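Local atomic coordinates of probable polyketide synthase 1 (Dictyostelium discoideum, PDB entry 2H84), a protein that probably acts as a hybrid polyketide synthase, its C-terminal type III domain, the part in this entry, extending and cyclising polyketides and making acylpyrones in vitro. Residues Ile263-Gly268 against Met306-Ser311; Phe295-Gly300 against Leu357-Gly362. One frame throughout, in Å; residues are numbered along the deposited sequence.

Contact 1. Residues Ile263-Gly268 against Met306-Ser311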
loop_
_atom_site.group_PDB
_atom_site.type_symbol
_atom_site.label_atom_id
_atom_site.label_comp_id
_atom_site.label_asym_id
_atom_site.label_seq_id
_atom_site.Cartn_x
_atom_site.Cartn_y
_atom_site.Cartn_z
ATOM N N ILE A 263 -27.296 3.819 -4.658
ATOM C CA ILE A 263 -28.077 2.812 -5.347
ATOM C C ILE A 263 -27.237 1.705 -5.997
ATOM O O ILE A 263 -27.653 0.547 -6.040
ATOM C CB ILE A 263 -29.061 3.521 -6.321
ATOM C CG1 ILE A 263 -29.704 2.565 -7.296
ATOM C CG2 ILE A 263 -28.408 4.496 -7.103
ATOM C CD1 ILE A 263 -30.624 1.674 -6.617
ATOM N N VAL A 264 -26.045 2.038 -6.476
ATOM C CA VAL A 264 -25.202 1.014 -7.067
ATOM C C VAL A 264 -24.860 0.042 -5.945
ATOM O O VAL A 264 -24.647 -1.141 -6.183
ATOM C CB VAL A 264 -23.872 1.577 -7.637
ATOM C CG1 VAL A 264 -23.036 0.458 -8.262
ATOM C CG2 VAL A 264 -24.146 2.639 -8.662
ATOM N N ILE A 265 -24.765 0.539 -4.716
ATOM C CA ILE A 265 -24.462 -0.348 -3.590
ATOM C C ILE A 265 -25.706 -1.164 -3.258
ATOM O O ILE A 265 -25.659 -2.392 -3.191
ATOM C CB ILE A 265 -24.034 0.432 -2.343
ATOM C CG1 ILE A 265 -22.547 0.758 -2.443
ATOM C CG2 ILE A 265 -24.268 -0.405 -1.085
ATOM C CD1 ILE A 265 -22.081 1.836 -1.578
ATOM N N GLY A 266 -26.831 -0.479 -3.062
ATOM C CA GLY A 266 -28.064 -1.173 -2.735
ATOM C C GLY A 266 -28.403 -2.268 -3.719
ATOM O O GLY A 266 -28.872 -3.346 -3.344
ATOM N N SER A 267 -28.170 -2.009 -4.998
ATOM C CA SER A 267 -28.521 -3.015 -5.985
ATOM C C SER A 267 -27.550 -4.196 -6.106
ATOM O O SER A 267 -27.918 -5.244 -6.643
ATOM C CB SER A 267 -28.726 -2.366 -7.358
ATOM O OG SER A 267 -27.546 -1.784 -7.888
ATOM N N GLY A 268 -26.328 -4.051 -5.596
ATOM C CA GLY A 268 -25.379 -5.151 -5.693
ATOM C C GLY A 268 -25.063 -5.822 -4.369
ATOM O O GLY A 268 -24.425 -6.866 -4.332
ATOM N N MET A 306 -28.874 3.166 4.774
ATOM C CA MET A 306 -30.284 2.879 4.610
ATOM C C MET A 306 -30.569 2.021 3.382
ATOM O O MET A 306 -31.410 1.139 3.431
ATOM C CB MET A 306 -31.066 4.182 4.522
ATOM C CG MET A 306 -30.730 5.138 5.646
ATOM S SD MET A 306 -32.070 6.299 6.075
ATOM C CE MET A 306 -31.495 7.794 5.291
ATOM N N ASN A 307 -29.870 2.282 2.281
ATOM C CA ASN A 307 -30.094 1.508 1.061
ATOM C C ASN A 307 -29.761 0.051 1.328
ATOM O O ASN A 307 -30.484 -0.836 0.891
ATOM C CB ASN A 307 -29.243 2.021 -0.098
ATOM C CG ASN A 307 -29.697 3.362 -0.564
ATOM O OD1 ASN A 307 -29.752 3.668 -1.715
ATOM N ND2 ASN A 307 -30.034 4.173 0.364
ATOM N N ILE A 308 -28.673 -0.192 2.059
ATOM C CA ILE A 308 -28.258 -1.552 2.374
ATOM C C ILE A 308 -29.303 -2.187 3.272
ATOM O O ILE A 308 -29.678 -3.342 3.059
ATOM C CB ILE A 308 -26.887 -1.592 3.052
ATOM C CG1 ILE A 308 -25.800 -1.286 2.019
ATOM C CG2 ILE A 308 -26.651 -2.953 3.687
ATOM C CD1 ILE A 308 -24.501 -0.778 2.615
ATOM N N GLU A 309 -29.781 -1.450 4.274
ATOM C CA GLU A 309 -30.829 -1.988 5.163
ATOM C C GLU A 309 -32.130 -2.410 4.444
ATOM O O GLU A 309 -32.780 -3.394 4.816
ATOM C CB GLU A 309 -31.190 -0.983 6.262
ATOM C CG GLU A 309 -30.256 -1.002 7.456
ATOM C CD GLU A 309 -30.554 0.114 8.461
ATOM O OE1 GLU A 309 -30.841 1.230 8.089
ATOM O OE2 GLU A 309 -30.519 -0.045 9.666
ATOM N N ASN A 310 -32.519 -1.637 3.441
ATOM C CA ASN A 310 -33.719 -1.918 2.659
ATOM C C ASN A 310 -33.532 -3.091 1.711
ATOM O O ASN A 310 -34.410 -3.924 1.569
ATOM C CB ASN A 310 -34.067 -0.734 1.803
ATOM C CG ASN A 310 -34.754 0.356 2.553
ATOM O OD1 ASN A 310 -34.903 1.434 2.013
ATOM N ND2 ASN A 310 -35.191 0.098 3.775
ATOM N N SER A 311 -32.398 -3.114 1.024
ATOM C CA SER A 311 -32.081 -4.169 0.086
ATOM C C SER A 311 -31.985 -5.546 0.746
ATOM O O SER A 311 -32.474 -6.536 0.206
ATOM C CB SER A 311 -30.782 -3.798 -0.600
ATOM O OG SER A 311 -30.207 -4.926 -1.203
#

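Contact 2. Residues Phe295-Gly300 against Leu357-Gly362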
loop_
_atom_site.group_PDB
_atom_site.type_symbol
_atom_site.label_atom_id
_atom_site.label_comp_id
_atom_site.label_asym_id
_atom_site.label_seq_id
_atom_site.Cartn_x
_atom_site.Cartn_y
_atom_site.Cartn_z
ATOM N N PHE A 295 -24.975 -6.510 11.902
ATOM C CA PHE A 295 -24.328 -5.838 10.783
ATOM C C PHE A 295 -23.364 -4.738 11.187
ATOM O O PHE A 295 -23.764 -3.698 11.723
ATOM C CB PHE A 295 -25.377 -5.297 9.817
ATOM C CG PHE A 295 -25.839 -6.311 8.813
ATOM C CD1 PHE A 295 -25.413 -6.244 7.494
ATOM C CD2 PHE A 295 -26.634 -7.381 9.203
ATOM C CE1 PHE A 295 -25.780 -7.222 6.575
ATOM C CE2 PHE A 295 -27.004 -8.362 8.288
ATOM C CZ PHE A 295 -26.568 -8.284 6.977
ATOM N N LEU A 296 -22.083 -4.999 10.919
ATOM C CA LEU A 296 -20.986 -4.077 11.224
ATOM C C LEU A 296 -20.554 -3.483 9.892
ATOM O O LEU A 296 -19.617 -3.958 9.249
ATOM C CB LEU A 296 -19.836 -4.842 11.885
ATOM C CG LEU A 296 -20.305 -5.734 13.040
ATOM C CD1 LEU A 296 -19.119 -6.444 13.664
ATOM C CD2 LEU A 296 -21.056 -4.896 14.075
ATOM N N ILE A 297 -21.265 -2.439 9.488
ATOM C CA ILE A 297 -21.023 -1.773 8.223
ATOM C C ILE A 297 -20.196 -0.507 8.326
ATOM O O ILE A 297 -20.349 0.282 9.258
ATOM C CB ILE A 297 -22.359 -1.404 7.550
ATOM C CG1 ILE A 297 -23.283 -2.625 7.520
ATOM C CG2 ILE A 297 -22.106 -0.880 6.131
ATOM C CD1 ILE A 297 -24.661 -2.336 6.952
ATOM N N HIS A 298 -19.315 -0.330 7.347
ATOM C CA HIS A 298 -18.473 0.854 7.244
ATOM C C HIS A 298 -19.423 2.048 7.208
ATOM O O HIS A 298 -20.285 2.133 6.336
ATOM C CB HIS A 298 -17.662 0.793 5.946
ATOM C CG HIS A 298 -17.204 2.129 5.460
ATOM N ND1 HIS A 298 -16.349 2.927 6.186
ATOM C CD2 HIS A 298 -17.502 2.817 4.332
ATOM C CE1 HIS A 298 -16.142 4.052 5.527
ATOM N NE2 HIS A 298 -16.829 4.011 4.399
ATOM N N THR A 299 -19.280 2.956 8.162
ATOM C CA THR A 299 -20.149 4.122 8.228
ATOM C C THR A 299 -19.888 5.174 7.144
ATOM O O THR A 299 -19.490 6.305 7.438
ATOM C CB THR A 299 -20.039 4.800 9.598
ATOM O OG1 THR A 299 -18.681 5.168 9.851
ATOM C CG2 THR A 299 -20.466 3.842 10.670
ATOM N N GLY A 300 -20.133 4.807 5.891
ATOM C CA GLY A 300 -19.895 5.723 4.786
ATOM C C GLY A 300 -20.823 6.923 4.668
ATOM O O GLY A 300 -20.390 8.010 4.255
ATOM N N LEU A 357 -19.410 -5.188 6.154
ATOM C CA LEU A 357 -19.351 -4.734 4.779
ATOM C C LEU A 357 -18.584 -3.417 4.674
ATOM O O LEU A 357 -18.525 -2.634 5.625
ATOM C CB LEU A 357 -20.772 -4.574 4.237
ATOM C CG LEU A 357 -21.599 -5.862 4.217
ATOM C CD1 LEU A 357 -23.037 -5.539 3.836
ATOM C CD2 LEU A 357 -20.999 -6.853 3.226
ATOM N N ALA A 358 -17.980 -3.197 3.515
ATOM C CA ALA A 358 -17.237 -1.987 3.251
ATOM C C ALA A 358 -17.155 -1.857 1.744
ATOM O O ALA A 358 -17.125 -2.852 1.027
ATOM C CB ALA A 358 -15.848 -2.056 3.865
ATOM N N PHE A 359 -17.103 -0.621 1.266
ATOM C CA PHE A 359 -17.048 -0.371 -0.172
ATOM C C PHE A 359 -16.181 0.827 -0.395
ATOM O O PHE A 359 -16.099 1.725 0.456
ATOM C CB PHE A 359 -18.450 -0.085 -0.717
ATOM C CG PHE A 359 -19.521 -0.130 0.333
ATOM C CD1 PHE A 359 -20.159 -1.351 0.639
ATOM C CD2 PHE A 359 -19.727 0.980 1.178
ATOM C CE1 PHE A 359 -21.058 -1.436 1.698
ATOM C CE2 PHE A 359 -20.614 0.911 2.237
ATOM C CZ PHE A 359 -21.255 -0.306 2.536
ATOM N N GLY A 360 -15.567 0.873 -1.573
ATOM C CA GLY A 360 -14.712 2.001 -1.906
ATOM C C GLY A 360 -14.383 2.105 -3.366
ATOM O O GLY A 360 -15.021 1.493 -4.205
ATOM N N PRO A 361 -13.397 2.951 -3.683
ATOM C CA PRO A 361 -12.957 3.155 -5.068
ATOM C C PRO A 361 -12.825 1.863 -5.932
ATOM O O PRO A 361 -12.299 0.856 -5.385
ATOM C CB PRO A 361 -11.647 3.864 -4.860
ATOM C CG PRO A 361 -12.158 4.951 -3.832
ATOM C CD PRO A 361 -13.053 4.149 -2.859
ATOM N N GLY A 362 -13.234 1.928 -7.180
ATOM C CA GLY A 362 -13.177 0.858 -7.950
ATOM C C GLY A 362 -14.357 0.807 -8.925
ATOM O O GLY A 362 -13.990 0.865 -10.175
#

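Contact 1. Residues Ile263-Gly268 against Met306-Ser311
Ser311 reaches across to Gly266 and makes a polar link between two neighbouring helices. Its OG donates to the backbone O of Gly266 at 3.0 Å. The hydroxyl lies in the carbonyl plane, with a C=O...OG angle of 149°. The CB of Ser311 already faces the other helix, and with OG opposite the backbone N (chi1 162°) the hydroxyl comes within bonding distance of the Gly266 carbonyl. An alanine here would keep the CB but would probably leave that carbonyl without this hydroxyl donor and the two helices without this polar tie. A second hydroxyl bond stays within one helix, where Ser267 OG donates back to Ile263 O, 3.0 Å away. That oxygen also accepts from Ser267 N, and the two donors come from opposite faces of its plane.

The apolar part is carried by Ile265 and Ile308. The branch methyl CG2 of Ile265 meets CG1 of Ile308 at 3.6 Å and lies 3.7 Å from Ile308 CD1. The two side chains cross obliquely, and both are buried. Beside them the backbones draw close at Gly266, whose CA lies 5.1 Å from Asn307 CA. Asn307 CB packs on Gly266 CA at 4.3 Å.

The helix axes run nearly parallel here, 8.4 Å apart at an angle of 23°. Ser311 and Ile308 also touch Ile269, further along helix 261-280. On the inner side, Ile265 and Ile308 both rest on Phe359 of strand 353-360, so the helix pair packs against the sheet of the thiolase fold.

Contact 2. Residues Phe295-Gly300 against Leu357-Gly362
Ile297 and Phe359 carry much of the apolar packing between these two segments. Their side chains lie askew, and the methyl CG2 of Ile297 touches CZ of the ring at 3.7 Å. With chi1 at -50°, CG2 is the branch opposite the backbone N, and it is this branch that meets the ring. Leu357 turns to the same face of the sheet as Ile297. Its CD1 meets the edge of the Phe295 ring, near the ring plane, 4.2 Å from CE1.

The backbones run side by side in the same direction. His298 N donates to Leu357 O at 3.0 Å, with an N-H...O angle of 161°. The bond from Leu357 N to Leu296 O is weak. Strand 294-297 is the outermost strand at its end of the chain's large mixed sheet, in the C-terminal half of the thiolase fold. The His298 side chain touches Cys157, the predicted active-site cysteine, and Asn331. These three residue types match the Cys-His-Asn triad of chalcone synthases, so His298 is probably the catalytic histidine. Beyond it the chain turns tightly, with Thr299 at the centre of an inverse gamma turn.

The CB of His298 is directed toward the other strand and packs on CB of Ala358 at 4.0 Å. Phe359 CE2 lies at the edge of the imidazole, near its plane and 4.2 Å from His298 CD2. Gly300 N sits over one face of the imidazole, offset toward the rim.

In the fold
The centres of contacts 1 and 2 are about 12 Å apart, and the two touch directly. They share the side chain of Phe359, and Ile308 also packs on Ile297. Along the chain the segments alternate: helix 261-280, strand 294-297, helix 302-311, then strand 353-360. All four lie in the C-terminal half of the chalcone synthase fold. Contact 2 joins strands at one end of the large mixed sheet and is buried. Contact 1 pairs two helices over that sheet and is partly buried, farther from the centre of the chain. The helix pair thus covers one face of the two strands, of which 294-297 leads into His298, next to the predicted active-site Cys157.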